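Local atomic coordinates of enterobactin synthetase component F-related protein (Vibrio cholerae serotype O1, PDB entry 4OXI), a protein that probably activates glycine with ATP as glycyl-adenylate, serving as an adenylation domain in a lipopolysaccharide modification pathway related to nonribosomal peptide synthesis. Residues S89-L94 against H170-P175; S104-A109 against V286-K291; S112-S117 against M122-L127; A131-I136 against L158-E163; P181-Q184 against T190-T193. All blocks are in the same frame, centred on the assembly; numbering follows the deposited sequence.

Contact 1 of 5, residues S89-L94 against H170-P175; sequences SDYWHL and HIYALP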
# COMPACT_ATOMS: atom_id res chain seq x y z
N SER A 89 5.68 3.21 22.27
CA SER A 89 6.27 1.87 22.26
C SER A 89 6.54 1.31 23.67
O SER A 89 6.23 0.14 23.97
CB SER A 89 7.55 1.91 21.42
OG SER A 89 8.15 0.64 21.37
N ASP A 90 7.12 2.13 24.55
CA ASP A 90 7.38 1.69 25.91
C ASP A 90 6.09 1.33 26.62
O ASP A 90 6.02 0.33 27.33
CB ASP A 90 8.09 2.78 26.72
CG ASP A 90 9.56 2.93 26.36
OD1 ASP A 90 10.09 2.06 25.62
OD2 ASP A 90 10.18 3.92 26.81
N TYR A 91 5.06 2.15 26.44
CA TYR A 91 3.79 1.93 27.10
C TYR A 91 3.17 0.62 26.59
O TYR A 91 2.75 -0.23 27.39
CB TYR A 91 2.88 3.14 26.86
CG TYR A 91 1.65 3.23 27.73
CD1 TYR A 91 1.55 4.19 28.73
CD2 TYR A 91 0.58 2.38 27.53
CE1 TYR A 91 0.41 4.29 29.52
CE2 TYR A 91 -0.57 2.46 28.31
CZ TYR A 91 -0.65 3.42 29.29
OH TYR A 91 -1.79 3.50 30.05
N TRP A 92 3.13 0.44 25.27
CA TRP A 92 2.60 -0.79 24.67
C TRP A 92 3.34 -2.05 25.13
O TRP A 92 2.71 -3.07 25.35
CB TRP A 92 2.66 -0.70 23.14
CG TRP A 92 1.70 0.28 22.58
CD1 TRP A 92 0.57 0.75 23.18
CD2 TRP A 92 1.78 0.94 21.31
NE1 TRP A 92 -0.06 1.65 22.36
CE2 TRP A 92 0.66 1.79 21.21
CE3 TRP A 92 2.69 0.89 20.25
CZ2 TRP A 92 0.42 2.59 20.08
CZ3 TRP A 92 2.45 1.68 19.11
CH2 TRP A 92 1.33 2.52 19.05
N HIS A 93 4.66 -1.99 25.24
CA HIS A 93 5.45 -3.10 25.78
C HIS A 93 5.00 -3.48 27.19
O HIS A 93 4.83 -4.66 27.50
CB HIS A 93 6.94 -2.75 25.81
CG HIS A 93 7.60 -2.86 24.47
ND1 HIS A 93 8.91 -2.47 24.26
CD2 HIS A 93 7.14 -3.31 23.28
CE1 HIS A 93 9.23 -2.69 22.99
NE2 HIS A 93 8.17 -3.19 22.38
N LEU A 94 4.82 -2.47 28.04
CA LEU A 94 4.38 -2.70 29.41
C LEU A 94 2.97 -3.24 29.44
O LEU A 94 2.60 -3.97 30.36
CB LEU A 94 4.47 -1.41 30.22
CG LEU A 94 5.88 -0.84 30.30
CD1 LEU A 94 5.88 0.40 31.18
CD2 LEU A 94 6.86 -1.87 30.84
N HIS A 170 -8.86 -0.97 23.77
CA HIS A 170 -7.89 -0.07 24.38
C HIS A 170 -7.49 1.01 23.39
O HIS A 170 -6.88 0.74 22.34
CB HIS A 170 -6.70 -0.87 24.90
CG HIS A 170 -7.06 -1.77 26.04
ND1 HIS A 170 -6.86 -1.40 27.36
CD2 HIS A 170 -7.64 -3.00 26.07
CE1 HIS A 170 -7.29 -2.38 28.15
NE2 HIS A 170 -7.76 -3.36 27.39
N ILE A 171 -7.87 2.24 23.74
CA ILE A 171 -7.77 3.38 22.84
C ILE A 171 -6.56 4.22 23.21
O ILE A 171 -6.40 4.59 24.38
CB ILE A 171 -9.02 4.25 22.97
CG1 ILE A 171 -10.28 3.39 22.85
CG2 ILE A 171 -9.01 5.37 21.95
CD1 ILE A 171 -10.39 2.66 21.53
N TYR A 172 -5.70 4.51 22.23
CA TYR A 172 -4.50 5.29 22.50
C TYR A 172 -4.55 6.61 21.78
O TYR A 172 -5.05 6.68 20.65
CB TYR A 172 -3.25 4.51 22.11
CG TYR A 172 -3.00 3.34 23.03
CD1 TYR A 172 -2.16 3.47 24.14
CD2 TYR A 172 -3.62 2.12 22.82
CE1 TYR A 172 -1.95 2.40 25.00
CE2 TYR A 172 -3.40 1.05 23.67
CZ TYR A 172 -2.57 1.20 24.76
OH TYR A 172 -2.36 0.13 25.60
N ALA A 173 -4.04 7.66 22.41
CA ALA A 173 -3.98 8.97 21.77
C ALA A 173 -2.86 9.80 22.38
O ALA A 173 -2.48 9.57 23.53
CB ALA A 173 -5.32 9.68 21.91
N LEU A 174 -2.32 10.74 21.61
CA LEU A 174 -1.33 11.68 22.13
C LEU A 174 -2.04 12.68 23.08
O LEU A 174 -3.26 12.80 23.04
CB LEU A 174 -0.63 12.40 20.97
CG LEU A 174 0.10 11.46 20.01
CD1 LEU A 174 0.52 12.21 18.75
CD2 LEU A 174 1.31 10.82 20.68
N PRO A 175 -1.27 13.35 23.97
CA PRO A 175 -1.89 14.16 25.03
C PRO A 175 -2.73 15.34 24.55
O PRO A 175 -3.48 15.90 25.35
CB PRO A 175 -0.69 14.67 25.83
CG PRO A 175 0.36 13.67 25.61
CD PRO A 175 0.18 13.23 24.17
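Tyr91 brings one flank of its ring against the strand residue Tyr172: its CD2 lies 3.6 Å from Tyr172 CE1, at the edge of the Tyr172 ring and close to its plane. The two rings stand nearly upright to one another, with planes at 82°. With CG anti to the backbone N (chi1 -166°), the Tyr91 ring leaves helix 78-95 toward the strand, and its hydroxyl goes on to a hydrogen bond with His192. One residue further, Trp92 makes the T-shaped contact. The edge of its five-membered ring meets the face of Tyr172, the centroids 4.3 Å apart. Trp92 NE1 sits over the middle of that face, and Trp92 CD1 beside it comes to 3.5 Å from Tyr172 CE1. The rest of the indole reaches Met122 and Ala116, while His192 stacks on Tyr172 and adds a fourth ring to the group. Since the indole N-H points into the pi cloud of Tyr172, the buried donor is probably met in part by the ring itself, and the cluster joins helix to sheet through ring contacts, with the Tyr91-His192 hydrogen bond as the polar tie.

Contact 2 of 5, residues S104-A109 against V286-K291; sequences SVRDLA and VPELAK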
# COMPACT_ATOMS: atom_id res chain seq x y z
N SER A 104 -6.27 6.78 12.93
CA SER A 104 -5.76 8.07 12.50
C SER A 104 -5.23 7.98 11.07
O SER A 104 -4.60 6.98 10.71
CB SER A 104 -4.63 8.49 13.44
OG SER A 104 -3.91 9.57 12.88
N VAL A 105 -5.48 9.01 10.27
CA VAL A 105 -4.94 9.08 8.91
C VAL A 105 -4.38 10.47 8.58
O VAL A 105 -4.93 11.47 9.02
CB VAL A 105 -6.00 8.69 7.85
CG1 VAL A 105 -6.37 7.22 7.99
CG2 VAL A 105 -7.24 9.58 7.96
N ARG A 106 -3.29 10.50 7.80
CA ARG A 106 -2.67 11.75 7.33
C ARG A 106 -2.49 12.75 8.44
O ARG A 106 -2.75 13.95 8.28
CB ARG A 106 -3.44 12.37 6.16
CG ARG A 106 -3.32 11.51 4.90
CD ARG A 106 -3.99 12.08 3.67
NE ARG A 106 -4.10 11.02 2.67
CZ ARG A 106 -3.10 10.61 1.89
NH1 ARG A 106 -1.90 11.20 1.95
NH2 ARG A 106 -3.30 9.62 1.03
N ASP A 107 -2.06 12.24 9.59
CA ASP A 107 -2.00 13.03 10.80
C ASP A 107 -0.81 12.53 11.61
O ASP A 107 -0.40 11.36 11.49
CB ASP A 107 -3.29 12.84 11.59
CG ASP A 107 -3.33 13.68 12.85
OD1 ASP A 107 -3.87 14.81 12.79
OD2 ASP A 107 -2.82 13.23 13.91
N LEU A 108 -0.25 13.40 12.44
CA LEU A 108 0.92 13.07 13.25
C LEU A 108 0.76 11.75 14.01
O LEU A 108 1.71 10.96 14.11
CB LEU A 108 1.18 14.20 14.24
CG LEU A 108 2.14 13.88 15.39
CD1 LEU A 108 3.55 13.70 14.83
CD2 LEU A 108 2.09 14.99 16.45
N ALA A 109 -0.43 11.53 14.55
CA ALA A 109 -0.68 10.35 15.38
C ALA A 109 -0.46 9.06 14.61
O ALA A 109 0.07 8.10 15.15
CB ALA A 109 -2.08 10.40 15.95
N VAL A 286 1.00 14.26 2.21
CA VAL A 286 0.10 14.96 1.29
C VAL A 286 -1.28 15.06 1.91
O VAL A 286 -1.93 14.04 2.13
CB VAL A 286 -0.00 14.25 -0.06
CG1 VAL A 286 -1.03 14.95 -0.96
CG2 VAL A 286 1.37 14.20 -0.74
N PRO A 287 -1.74 16.29 2.20
CA PRO A 287 -3.08 16.51 2.78
C PRO A 287 -4.13 15.93 1.84
O PRO A 287 -3.93 15.95 0.63
CB PRO A 287 -3.21 18.03 2.81
CG PRO A 287 -1.81 18.56 2.71
CD PRO A 287 -1.06 17.56 1.88
N GLU A 288 -5.21 15.39 2.41
CA GLU A 288 -6.31 14.83 1.62
C GLU A 288 -6.71 15.74 0.46
O GLU A 288 -6.73 15.32 -0.69
CB GLU A 288 -7.53 14.58 2.52
CG GLU A 288 -8.72 13.99 1.80
CD GLU A 288 -8.52 12.53 1.46
OE1 GLU A 288 -9.13 12.06 0.47
OE2 GLU A 288 -7.77 11.83 2.19
N LEU A 289 -6.97 17.01 0.77
CA LEU A 289 -7.38 18.01 -0.23
C LEU A 289 -6.28 18.47 -1.20
O LEU A 289 -6.48 19.45 -1.92
CB LEU A 289 -7.95 19.25 0.47
CG LEU A 289 -9.43 19.26 0.82
CD1 LEU A 289 -9.70 20.22 1.96
CD2 LEU A 289 -10.24 19.66 -0.41
N ALA A 290 -5.13 17.79 -1.22
CA ALA A 290 -4.04 18.11 -2.16
C ALA A 290 -3.68 16.93 -3.03
O ALA A 290 -2.86 17.05 -3.92
CB ALA A 290 -2.80 18.59 -1.43
N LYS A 291 -4.29 15.77 -2.76
CA LYS A 291 -4.02 14.58 -3.56
C LYS A 291 -4.42 14.82 -5.00
O LYS A 291 -3.88 14.18 -5.91
CB LYS A 291 -4.77 13.36 -2.99
CG LYS A 291 -3.87 12.44 -2.15
CD LYS A 291 -4.65 11.64 -1.11
CE LYS A 291 -5.26 10.38 -1.70
NZ LYS A 291 -4.24 9.49 -2.31
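Arg106 makes nearly the whole contact, its chain extended from CG to NE (chi2 -177°) to carry the guanidinium across to the loop after strand 282-285. Its NH1 meets Val286 O at 2.8 Å, but the N-H points well off the oxygen (125°), so the bond is weak; Arg106 CD lies against the same oxygen at 3.2 Å. On the way, Arg106 NE passes Glu288 OE2 at 3.8 Å, a long salt bridge with carboxylate and guanidinium planes 70° apart. Lys291 crosses the arginine at about a right angle and lays its CD over one face of the guanidinium, 3.2 Å from Arg106 NH2. The stronger polar partners of NH2 lie just beyond: the carbonyl of Tyr261 and the carboxylate of Asp263. Lys291 also touches Asp263 and makes a cation-pi contact with the Tyr261 ring, and the acidic group presumably eases the closeness of the two cations. Further out, the loop is held by a turn in which Ala290 N bonds to Pro287 O, and Val286 pairs through its backbone with Gln260. Behind Arg106, Asp107 is the N-cap of helix 108-119: its OD2 takes Ala109 N at 3.0 Å, and its OD1 bridges to Lys72. A loop between strand 99-102 of the parallel sheet and its crossover helix is thus tied to the ends of strands 257-260 and 282-285, joining two sheets of the adenylate-forming fold.

Contact 3 of 5, residues S112-S117 against M122-L127; sequences SAIWAS and MTYIPL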
# COMPACT_ATOMS: atom_id res chain seq x y z
N SER A 112 3.46 8.72 14.16
CA SER A 112 4.01 8.45 15.48
C SER A 112 3.84 6.97 15.83
O SER A 112 4.76 6.33 16.31
CB SER A 112 3.24 9.27 16.53
OG SER A 112 3.67 10.61 16.54
N ALA A 113 2.63 6.45 15.63
CA ALA A 113 2.31 5.07 15.99
C ALA A 113 3.03 4.08 15.10
O ALA A 113 3.44 3.01 15.56
CB ALA A 113 0.80 4.82 15.94
N ILE A 114 3.20 4.42 13.82
CA ILE A 114 3.92 3.53 12.90
C ILE A 114 5.42 3.44 13.26
O ILE A 114 5.98 2.34 13.29
CB ILE A 114 3.73 3.95 11.44
CG1 ILE A 114 2.28 3.72 11.01
CG2 ILE A 114 4.65 3.12 10.54
CD1 ILE A 114 1.95 4.19 9.62
N TRP A 115 6.05 4.57 13.57
CA TRP A 115 7.42 4.55 14.06
C TRP A 115 7.49 3.78 15.38
O TRP A 115 8.42 3.02 15.61
CB TRP A 115 7.90 5.96 14.37
CG TRP A 115 8.36 6.75 13.23
CD1 TRP A 115 7.81 6.81 11.98
CD2 TRP A 115 9.46 7.67 13.23
NE1 TRP A 115 8.52 7.70 11.20
CE2 TRP A 115 9.54 8.24 11.95
CE3 TRP A 115 10.39 8.06 14.20
CZ2 TRP A 115 10.51 9.19 11.60
CZ3 TRP A 115 11.37 8.99 13.85
CH2 TRP A 115 11.42 9.54 12.57
N ALA A 116 6.51 4.00 16.25
CA ALA A 116 6.48 3.34 17.55
C ALA A 116 6.39 1.84 17.36
O ALA A 116 7.04 1.07 18.07
CB ALA A 116 5.26 3.83 18.38
N SER A 117 5.56 1.42 16.41
CA SER A 117 5.40 -0.01 16.18
C SER A 117 6.67 -0.61 15.61
O SER A 117 7.10 -1.69 16.02
CB SER A 117 4.22 -0.28 15.24
OG SER A 117 4.26 -1.63 14.83
N MET A 122 6.63 -4.27 17.08
CA MET A 122 5.22 -4.63 17.09
C MET A 122 4.61 -4.69 15.69
O MET A 122 5.33 -4.58 14.69
CB MET A 122 4.46 -3.71 18.04
CG MET A 122 4.92 -3.98 19.48
SD MET A 122 4.46 -2.67 20.60
CE MET A 122 2.76 -2.51 20.05
N THR A 123 3.29 -4.90 15.63
CA THR A 123 2.59 -5.07 14.35
C THR A 123 1.53 -4.00 14.22
O THR A 123 0.68 -3.86 15.11
CB THR A 123 1.85 -6.42 14.29
OG1 THR A 123 2.72 -7.48 14.72
CG2 THR A 123 1.35 -6.71 12.88
N TYR A 124 1.56 -3.23 13.13
CA TYR A 124 0.51 -2.24 12.95
C TYR A 124 -0.48 -2.63 11.86
O TYR A 124 -0.13 -3.33 10.91
CB TYR A 124 1.06 -0.81 12.79
CG TYR A 124 1.57 -0.43 11.41
CD1 TYR A 124 0.72 0.13 10.46
CD2 TYR A 124 2.93 -0.56 11.09
CE1 TYR A 124 1.19 0.51 9.20
CE2 TYR A 124 3.41 -0.18 9.84
CZ TYR A 124 2.54 0.35 8.91
OH TYR A 124 3.01 0.74 7.69
N ILE A 125 -1.72 -2.19 12.04
CA ILE A 125 -2.80 -2.52 11.13
C ILE A 125 -3.54 -1.24 10.75
O ILE A 125 -4.35 -0.72 11.50
CB ILE A 125 -3.79 -3.47 11.82
CG1 ILE A 125 -3.03 -4.66 12.42
CG2 ILE A 125 -4.87 -3.97 10.83
CD1 ILE A 125 -3.79 -5.39 13.49
N PRO A 126 -3.23 -0.70 9.57
CA PRO A 126 -3.89 0.56 9.21
C PRO A 126 -5.34 0.32 8.83
O PRO A 126 -5.63 -0.65 8.13
CB PRO A 126 -3.09 1.04 7.99
CG PRO A 126 -2.51 -0.19 7.39
CD PRO A 126 -2.26 -1.14 8.54
N LEU A 127 -6.25 1.18 9.29
CA LEU A 127 -7.67 1.02 8.99
C LEU A 127 -8.06 2.01 7.90
O LEU A 127 -7.62 3.16 7.91
CB LEU A 127 -8.49 1.29 10.26
CG LEU A 127 -8.19 0.41 11.46
CD1 LEU A 127 -8.93 0.88 12.72
CD2 LEU A 127 -8.54 -1.04 11.15
O HOH W 1 5.85 -2.28 12.73
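Tyr124 leaves strand 123-126 toward helix 108-119, where Ser117 and Ile114 receive it. Its CB lies beside the serine, 3.9 Å from Ser117 OG. CG then stands between the backbone N and the carbonyl carbon (chi1 81°), which sends the ring across the helix, under Ile114. A face of the ring is covered by this residue: CG1 of Ile114 sits 3.9 Å from the Tyr124 ring centroid and only 11° off the normal, a CH-pi contact. Over the same face, Tyr124 CE2 meets Ile114 CG2 at 3.6 Å and CE1 meets Ile114 CD1 at 3.8 Å. At the tip, Tyr124 OH rests near both the CG2 and CD1 methyls of Ile114. Water 1 lies at the ring's edge, in its plane, bonded to Ser117 OG at 2.7 Å and donating to Met122 O, which Tyr236 OH also bonds. Lower down, Met122 N donates to Ser117 O at 2.8 Å, closing the turn out of the helix. The strand runs back roughly antiparallel to the helix (152°), the axes of 112-117 and 123-126 coming within 8.2 Å, and pairs in parallel with strand 99-102: this is the return half of a beta-alpha-beta crossover.

Contact 4 of 5, residues A131-I136 against L158-E163; sequences ATTEQI and LSSLLE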
# COMPACT_ATOMS: atom_id res chain seq x y z
N ALA A 131 -13.67 3.08 6.00
CA ALA A 131 -14.26 1.84 6.50
C ALA A 131 -15.38 2.18 7.46
O ALA A 131 -15.29 3.13 8.26
CB ALA A 131 -13.22 0.99 7.20
N THR A 132 -16.44 1.39 7.39
CA THR A 132 -17.57 1.53 8.28
C THR A 132 -17.25 0.90 9.61
O THR A 132 -16.29 0.12 9.75
CB THR A 132 -18.81 0.81 7.74
OG1 THR A 132 -18.57 -0.61 7.75
CG2 THR A 132 -19.11 1.27 6.31
N THR A 133 -18.08 1.23 10.59
CA THR A 133 -17.99 0.66 11.91
C THR A 133 -17.91 -0.86 11.84
O THR A 133 -17.05 -1.49 12.46
CB THR A 133 -19.20 1.07 12.72
OG1 THR A 133 -19.15 2.49 12.90
CG2 THR A 133 -19.20 0.41 14.08
N GLU A 134 -18.80 -1.44 11.05
CA GLU A 134 -18.88 -2.89 10.90
C GLU A 134 -17.61 -3.47 10.28
O GLU A 134 -17.12 -4.51 10.71
CB GLU A 134 -20.09 -3.25 10.05
CG GLU A 134 -20.28 -4.74 9.83
CD GLU A 134 -21.58 -5.05 9.08
OE1 GLU A 134 -22.62 -4.44 9.42
OE2 GLU A 134 -21.55 -5.90 8.15
N GLN A 135 -17.08 -2.79 9.26
CA GLN A 135 -15.87 -3.27 8.60
C GLN A 135 -14.67 -3.25 9.54
O GLN A 135 -13.83 -4.15 9.50
CB GLN A 135 -15.59 -2.46 7.33
CG GLN A 135 -16.49 -2.85 6.14
CD GLN A 135 -16.79 -1.67 5.24
OE1 GLN A 135 -16.14 -0.63 5.30
NE2 GLN A 135 -17.82 -1.82 4.41
N ILE A 136 -14.59 -2.21 10.37
CA ILE A 136 -13.53 -2.07 11.37
C ILE A 136 -13.60 -3.21 12.38
O ILE A 136 -12.58 -3.82 12.70
CB ILE A 136 -13.60 -0.71 12.10
CG1 ILE A 136 -13.33 0.43 11.12
CG2 ILE A 136 -12.60 -0.65 13.25
CD1 ILE A 136 -13.55 1.83 11.70
N LEU A 158 -14.78 6.79 15.97
CA LEU A 158 -14.45 5.95 17.12
C LEU A 158 -15.69 5.73 17.98
O LEU A 158 -16.00 4.60 18.37
CB LEU A 158 -13.35 6.58 17.96
CG LEU A 158 -13.10 5.81 19.26
CD1 LEU A 158 -12.58 4.41 18.93
CD2 LEU A 158 -12.14 6.57 20.16
N SER A 159 -16.41 6.82 18.25
CA SER A 159 -17.63 6.72 19.07
C SER A 159 -18.64 5.70 18.53
O SER A 159 -19.18 4.91 19.30
CB SER A 159 -18.28 8.08 19.25
OG SER A 159 -19.49 7.94 19.98
N SER A 160 -18.89 5.68 17.21
CA SER A 160 -19.78 4.67 16.62
C SER A 160 -19.26 3.25 16.85
O SER A 160 -20.03 2.33 17.09
CB SER A 160 -19.95 4.90 15.11
OG SER A 160 -20.22 6.25 14.81
N LEU A 161 -17.94 3.08 16.78
CA LEU A 161 -17.33 1.78 17.03
C LEU A 161 -17.53 1.37 18.47
O LEU A 161 -17.90 0.24 18.76
CB LEU A 161 -15.83 1.79 16.70
CG LEU A 161 -15.11 0.45 16.94
CD1 LEU A 161 -15.72 -0.60 16.04
CD2 LEU A 161 -13.60 0.55 16.69
N LEU A 162 -17.25 2.29 19.39
CA LEU A 162 -17.29 1.95 20.81
C LEU A 162 -18.71 1.61 21.22
O LEU A 162 -18.94 0.77 22.09
CB LEU A 162 -16.77 3.12 21.65
CG LEU A 162 -15.28 3.41 21.45
CD1 LEU A 162 -14.83 4.52 22.36
CD2 LEU A 162 -14.47 2.16 21.69
N GLU A 163 -19.67 2.25 20.58
CA GLU A 163 -21.07 2.02 20.88
C GLU A 163 -21.49 0.57 20.66
O GLU A 163 -22.27 0.03 21.44
CB GLU A 163 -21.96 2.97 20.07
CG GLU A 163 -23.45 2.69 20.20
CD GLU A 163 -24.05 3.23 21.50
OE1 GLU A 163 -23.29 3.69 22.38
OE2 GLU A 163 -25.30 3.21 21.63
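Thr133 and Ile136 pack on Ser160 and Leu161 in an apolar helix-to-helix contact, partly buried, between the first turn of helix 133-142 and the middle of helix 155-164. The backbones come closest at Thr133 and Leu161, their CA atoms 5.3 Å apart. There the two branches of Thr133 divide the work. Its OG1 turns to the outer side and lies 3.4 Å from Ser160 CB, whereas the methyl CG2 presses on the neighbouring backbone, 3.8 Å from Leu161 CA. The hydroxyl of Ser160 itself turns back to its own helix, in a weak bond to Ser156 O. Leu161 answers with both methyls: CD1 rests 3.9 Å from Thr133 O, and CD2 is met by Ile136 CG2 at 3.8 Å. Its CG is anti to the backbone N (chi1 180°), which swings the fork toward helix 133-142, where it also touches Gln137 and Leu140. These are the consecutive connecting helices of a parallel alpha/beta sheet, one leading from strand 123-126 to 147-149 and the next from 147-149 to 170-173. The start of the first is fixed by a capping box. Thr132 OG1, at the N-cap, accepts from Gln135 N at 3.0 Å, and Gln135 OE1 takes Thr132 N in return, with the donor standing 53° out of the amide's carbonyl plane. Just before it, Ala131 O accepts from Arg157, and Ile136 also touches Arg157.

Contact 5 of 5, residues P181-Q184 against T190-T193; sequences PLRQ and TFHT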
# COMPACT_ATOMS: atom_id res chain seq x y z
N PRO A 181 -14.42 13.13 27.65
CA PRO A 181 -15.84 12.83 27.47
C PRO A 181 -16.10 11.39 27.04
O PRO A 181 -17.05 10.77 27.53
CB PRO A 181 -16.27 13.79 26.36
CG PRO A 181 -15.32 14.92 26.45
CD PRO A 181 -14.00 14.30 26.85
N LEU A 182 -15.29 10.85 26.13
CA LEU A 182 -15.52 9.49 25.66
C LEU A 182 -15.18 8.52 26.78
O LEU A 182 -15.83 7.49 26.93
CB LEU A 182 -14.73 9.18 24.39
CG LEU A 182 -15.26 9.80 23.10
CD1 LEU A 182 -14.19 9.77 22.03
CD2 LEU A 182 -16.46 9.06 22.61
N ARG A 183 -14.18 8.87 27.58
CA ARG A 183 -13.79 8.03 28.72
C ARG A 183 -14.96 7.83 29.67
O ARG A 183 -15.17 6.72 30.18
CB ARG A 183 -12.63 8.65 29.49
CG ARG A 183 -12.21 7.80 30.68
CD ARG A 183 -11.27 8.53 31.62
NE ARG A 183 -10.12 9.13 30.95
CZ ARG A 183 -9.03 8.47 30.59
NH1 ARG A 183 -8.93 7.17 30.80
NH2 ARG A 183 -8.03 9.12 30.00
N GLN A 184 -15.71 8.90 29.90
CA GLN A 184 -16.84 8.89 30.82
C GLN A 184 -18.02 8.17 30.18
O GLN A 184 -18.75 7.43 30.83
CB GLN A 184 -17.27 10.32 31.17
CG GLN A 184 -16.23 11.12 31.96
CD GLN A 184 -15.89 10.48 33.29
OE1 GLN A 184 -16.69 9.73 33.86
NE2 GLN A 184 -14.70 10.77 33.80
N THR A 190 -11.38 1.18 27.53
CA THR A 190 -10.30 1.81 28.31
C THR A 190 -9.50 2.79 27.46
O THR A 190 -9.03 2.44 26.37
CB THR A 190 -9.34 0.73 28.86
OG1 THR A 190 -10.08 -0.17 29.70
CG2 THR A 190 -8.18 1.36 29.65
N PHE A 191 -9.32 4.00 27.97
CA PHE A 191 -8.62 5.05 27.24
C PHE A 191 -7.29 5.34 27.87
O PHE A 191 -7.21 5.59 29.08
CB PHE A 191 -9.46 6.32 27.21
CG PHE A 191 -10.69 6.19 26.37
CD1 PHE A 191 -10.69 6.65 25.06
CD2 PHE A 191 -11.83 5.56 26.87
CE1 PHE A 191 -11.81 6.51 24.28
CE2 PHE A 191 -12.94 5.42 26.10
CZ PHE A 191 -12.94 5.89 24.79
N HIS A 192 -6.24 5.30 27.06
CA HIS A 192 -4.89 5.48 27.55
C HIS A 192 -4.32 6.77 26.97
O HIS A 192 -4.05 6.86 25.76
CB HIS A 192 -3.98 4.31 27.12
CG HIS A 192 -4.38 2.97 27.68
ND1 HIS A 192 -3.97 2.52 28.92
CD2 HIS A 192 -5.10 1.95 27.14
CE1 HIS A 192 -4.44 1.31 29.13
NE2 HIS A 192 -5.13 0.94 28.06
N THR A 193 -4.12 7.77 27.81
CA THR A 193 -3.35 8.92 27.36
C THR A 193 -1.89 8.65 27.68
O THR A 193 -1.53 8.40 28.83
CB THR A 193 -3.82 10.24 27.97
OG1 THR A 193 -5.19 10.46 27.62
CG2 THR A 193 -2.98 11.40 27.44
O HOH W 2 -10.64 4.61 30.45
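NH1 of Arg183 donates to Phe191 O at 2.9 Å, a moderately bent bond (146°) whose donor is tilted 29° from the carbonyl plane. The same NH1 also gives a weak bond to water 2, which also accepts from Phe191 N at 2.9 Å. NH1 and Phe191 N thus both donate to one water, while NH1 also holds the carbonyl. The chain bends at chi3 (-51°) to bring the guanidinium back over the strand, its face lying on Phe191 CB, 3.7 Å from NH1, while NE is held by a salt bridge to Glu180 one turn earlier. Thr193 lies at the guanidinium's edge. Below the arginine, the Phe191 ring slides the opposite way, under the helix backbone. Its CD2 is 3.7 Å from Arg183 CA, its CE2 equally far from Leu182 O, and its CZ touches Leu182 CB at 3.8 Å. Leu158 and Leu162 of helix 155-164 and Ile171 of the neighbouring strand also line the ring. Helix 180-185 here packs back on the strand it leads to, in the beta-alpha-beta unit that begins with strand 170-173. Strand 190-193 is the last of its sheet, and His192 N and Thr190 pair with its one neighbour; the outward N-H and C=O of Phe191, lacking a further strand, are taken up by water and arginine instead.

How the contacts relate
All five involve the parallel sheet 123-126, 99-102, 147-149, 170-173, 190-193 or its connections; contact 2 ties it to the neighbouring sheet of strands 257-260 and 282-285. Contacts 1 and 5 share its far edge, their centres 13 Å apart, joined by the backbone pair Ile171 O and His192 N at 2.8 Å. Contact 3 abuts contact 1 through Trp92 CE3 and Met122 CE (3.4 Å). Contact 4 meets contact 5 at Leu162 CD1 and Phe191 CZ, 3.4 Å apart, and contact 3 through Ile136 CG2 and Leu127 CD1, 4.0 Å apart. Contacts 2 and 3 use the same helix, 108-119. The glycyl-adenylate lies about 12 Å from the side chain of Tyr124 and about 13 Å from that of Lys291.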